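Local coordinates for Alpha/beta hydrolase fold protein (Ochrobactrum, PDB 4G9E), which is an N-acyl homoserine lactonase of the alpha/beta-hydrolase fold, which probably opens the lactone ring of N-acyl homoserine lactones, bacterial signal molecules, by hydrolysing its ester bond, at residues P26-H31 with I55-P60. Residues are numbered along the deposited sequence; the frame is centred on the assembly and turned at random.
Sequences PLLMIH and IAPDLP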
ATOM      1  N   PRO A  26      -2.023  11.938  11.549  1.00  9.00           N
ATOM      2  CA  PRO A  26      -2.559  10.711  10.955  1.00  9.21           C
ATOM      3  C   PRO A  26      -1.664  10.080   9.885  1.00  8.25           C
ATOM      4  O   PRO A  26      -1.007  10.772   9.104  1.00  8.45           O
ATOM      5  CB  PRO A  26      -3.883  11.180  10.346  1.00 10.63           C
ATOM      6  CG  PRO A  26      -3.657  12.629  10.048  1.00 12.02           C
ATOM      7  CD  PRO A  26      -2.788  13.133  11.160  1.00 11.23           C
ATOM      8  N   LEU A  27      -1.681   8.749   9.864  1.00  8.02           N
ATOM      9  CA  LEU A  27      -1.004   7.928   8.870  1.00  7.34           C
ATOM     10  C   LEU A  27      -2.030   6.978   8.274  1.00  7.51           C
ATOM     11  O   LEU A  27      -2.599   6.159   8.993  1.00  9.04           O
ATOM     12  CB  LEU A  27       0.104   7.099   9.530  1.00  8.13           C
ATOM     13  CG  LEU A  27       0.771   6.082   8.601  1.00  8.24           C
ATOM     14  CD1 LEU A  27       1.710   6.756   7.614  1.00  8.76           C
ATOM     15  CD2 LEU A  27       1.503   5.008   9.391  1.00  8.81           C
ATOM     16  N   LEU A  28      -2.276   7.102   6.974  1.00  7.41           N
ATOM     17  CA  LEU A  28      -3.098   6.142   6.255  1.00  7.69           C
ATOM     18  C   LEU A  28      -2.183   5.041   5.737  1.00  6.71           C
ATOM     19  O   LEU A  28      -1.229   5.325   5.019  1.00  8.02           O
ATOM     20  CB  LEU A  28      -3.780   6.837   5.080  1.00  7.92           C
ATOM     21  CG  LEU A  28      -4.480   5.915   4.085  1.00  7.81           C
ATOM     22  CD1 LEU A  28      -5.618   5.157   4.742  1.00  8.87           C
ATOM     23  CD2 LEU A  28      -5.008   6.731   2.893  1.00  8.85           C
ATOM     24  N   MET A  29      -2.468   3.796   6.112  1.00  7.14           N
ATOM     25  CA  MET A  29      -1.716   2.642   5.623  1.00  6.58           C
ATOM     26  C   MET A  29      -2.609   1.861   4.671  1.00  6.83           C
ATOM     27  O   MET A  29      -3.717   1.482   5.050  1.00  7.92           O
ATOM     28  CB  MET A  29      -1.281   1.735   6.783  1.00  6.97           C
ATOM     29  CG  MET A  29      -0.390   2.430   7.791  1.00  7.53           C
ATOM     30  SD  MET A  29       0.251   1.339   9.080  1.00  7.93           S
ATOM     31  CE  MET A  29       1.578   0.546   8.184  1.00  9.34           C
ATOM     32  N   ILE A  30      -2.125   1.631   3.449  1.00  6.54           N
ATOM     33  CA  ILE A  30      -2.906   0.973   2.406  1.00  6.48           C
ATOM     34  C   ILE A  30      -2.271  -0.376   2.075  1.00  6.38           C
ATOM     35  O   ILE A  30      -1.119  -0.445   1.644  1.00  6.90           O
ATOM     36  CB  ILE A  30      -2.981   1.817   1.113  1.00  6.81           C
ATOM     37  CG1 ILE A  30      -3.376   3.272   1.406  1.00  7.79           C
ATOM     38  CG2 ILE A  30      -3.965   1.190   0.149  1.00  7.47           C
ATOM     39  CD1 ILE A  30      -3.347   4.159   0.182  1.00  8.64           C
ATOM     40  N   HIS A  31      -3.038  -1.441   2.286  1.00  6.94           N
ATOM     41  CA  HIS A  31      -2.552  -2.805   2.103  1.00  7.00           C
ATOM     42  C   HIS A  31      -2.400  -3.208   0.637  1.00  7.54           C
ATOM     43  O   HIS A  31      -2.766  -2.475  -0.289  1.00  8.60           O
ATOM     44  CB  HIS A  31      -3.466  -3.785   2.835  1.00  7.95           C
ATOM     45  CG  HIS A  31      -4.833  -3.910   2.228  1.00  7.51           C
ATOM     46  ND1 HIS A  31      -5.080  -4.635   1.080  1.00  8.08           N
ATOM     47  CD2 HIS A  31      -6.030  -3.409   2.620  1.00  7.90           C
ATOM     48  CE1 HIS A  31      -6.368  -4.564   0.788  1.00  8.48           C
ATOM     49  NE2 HIS A  31      -6.969  -3.830   1.707  1.00  8.66           N
ATOM     50  N   ILE A  55      -4.455   4.665  10.462  1.00  8.33           N
ATOM     51  CA  ILE A  55      -5.728   4.332   9.833  1.00  8.89           C
ATOM     52  C   ILE A  55      -5.447   3.267   8.788  1.00  7.82           C
ATOM     53  O   ILE A  55      -4.685   3.510   7.858  1.00  8.05           O
ATOM     54  CB  ILE A  55      -6.325   5.579   9.162  1.00  9.37           C
ATOM     55  CG1 ILE A  55      -6.488   6.704  10.192  1.00 11.17           C
ATOM     56  CG2 ILE A  55      -7.643   5.243   8.484  1.00  9.72           C
ATOM     57  CD1 ILE A  55      -6.693   8.073   9.601  1.00 13.32           C
ATOM     58  N   ALA A  56      -6.046   2.089   8.957  1.00  8.24           N
ATOM     59  CA  ALA A  56      -5.763   0.938   8.095  1.00  8.82           C
ATOM     60  C   ALA A  56      -7.063   0.337   7.586  1.00  9.08           C
ATOM     61  O   ALA A  56      -7.627  -0.555   8.221  1.00 10.53           O
ATOM     62  CB  ALA A  56      -4.949  -0.114   8.846  1.00  9.67           C
ATOM     63  N   PRO A  57      -7.562   0.845   6.449  1.00  8.58           N
ATOM     64  CA  PRO A  57      -8.823   0.336   5.901  1.00  9.66           C
ATOM     65  C   PRO A  57      -8.627  -0.939   5.105  1.00  9.57           C
ATOM     66  O   PRO A  57      -7.510  -1.368   4.846  1.00 10.97           O
ATOM     67  CB  PRO A  57      -9.278   1.446   4.945  1.00 10.97           C
ATOM     68  CG  PRO A  57      -8.337   2.579   5.118  1.00 12.66           C
ATOM     69  CD  PRO A  57      -7.074   2.018   5.710  1.00  9.40           C
ATOM     70  N   ASP A  58      -9.741  -1.542   4.719  1.00  8.88           N
ATOM     71  CA  ASP A  58      -9.730  -2.629   3.754  1.00  9.04           C
ATOM     72  C   ASP A  58     -10.261  -2.106   2.426  1.00  8.86           C
ATOM     73  O   ASP A  58     -11.329  -1.493   2.368  1.00  9.33           O
ATOM     74  CB  ASP A  58     -10.597  -3.791   4.233  1.00 10.08           C
ATOM     75  CG  ASP A  58     -10.024  -4.483   5.459  1.00 11.81           C
ATOM     76  OD1 ASP A  58      -8.802  -4.387   5.672  1.00 14.62           O
ATOM     77  OD2 ASP A  58     -10.786  -5.129   6.207  1.00 11.05           O
ATOM     78  N   LEU A  59      -9.505  -2.327   1.358  1.00  8.27           N
ATOM     79  CA  LEU A  59      -9.984  -1.971   0.031  1.00  8.47           C
ATOM     80  C   LEU A  59     -11.279  -2.705  -0.293  1.00  8.66           C
ATOM     81  O   LEU A  59     -11.509  -3.814   0.196  1.00  8.76           O
ATOM     82  CB  LEU A  59      -8.951  -2.322  -1.034  1.00  8.67           C
ATOM     83  CG  LEU A  59      -7.594  -1.624  -0.960  1.00  8.17           C
ATOM     84  CD1 LEU A  59      -6.655  -2.191  -2.005  1.00  9.04           C
ATOM     85  CD2 LEU A  59      -7.743  -0.109  -1.107  1.00  8.45           C
ATOM     86  N   PRO A  60     -12.126  -2.104  -1.139  1.00  8.42           N
ATOM     87  CA  PRO A  60     -13.267  -2.854  -1.672  1.00  9.66           C
ATOM     88  C   PRO A  60     -12.796  -4.218  -2.170  1.00  9.30           C
ATOM     89  O   PRO A  60     -11.726  -4.317  -2.772  1.00  9.73           O
ATOM     90  CB  PRO A  60     -13.740  -1.975  -2.833  1.00 10.29           C
ATOM     91  CG  PRO A  60     -13.406  -0.586  -2.372  1.00 11.48           C
ATOM     92  CD  PRO A  60     -12.073  -0.729  -1.668  1.00  9.92           C
TER
HETATM   93  O   HOH W   1      -4.805  -0.986   4.591  1.00  8.94           O
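Leu-28 lays CD1 against the ring of Pro-57, 3.6 Å from its CD, the two side chains crossing at about a right angle; strands 24-30 and 52-57 lie next to each other in the central sheet of the alpha/beta-hydrolase fold. With CG anti to the backbone N (chi1 170°), the leucine brings the same methyl within 4.3 Å of Ile-55 CG2. Helix 77-91 packs on Ile-55 and Pro-57, helix 103-111 on Leu-28. Further along this face, Ile-30 CG2 meets Leu-59 CD2.

The backbones run parallel: Ile-55 gives its N-H to Leu-27 O and takes that of Met-29 on its own O, both bonds 2.8 Å long. At Pro-57, which has no N-H to give to Met-29 O, the direct pairing stops and a water bridges the two chains, donating to Met-29 O and Pro-57 O and weakly accepting from His-31 N.

At the polar end, where the His-31 side chain lies about 7 Å from the bound N-butanoyl-L-homoserine, its ring turns an edge to 57-59, with Pro-57 O in its plane, while Leu-59 CG and CD1 pack beside CE1. The Asp-58 side chain sets off away from strand 24-30, its carboxylate bound by a salt bridge to Arg-18, by the Ser-36 hydroxyl and by the backbone N of Gly-37 and Lys-64. Were His-31 an alanine, the Leu-59 N-H would probably lose its acceptor, and Leu-59 CG and CD1 the ring they pack against. That N-H meets His-31 NE2 at 3.0 Å, almost straight at 171°, with the donor N 20° out of the imidazole plane.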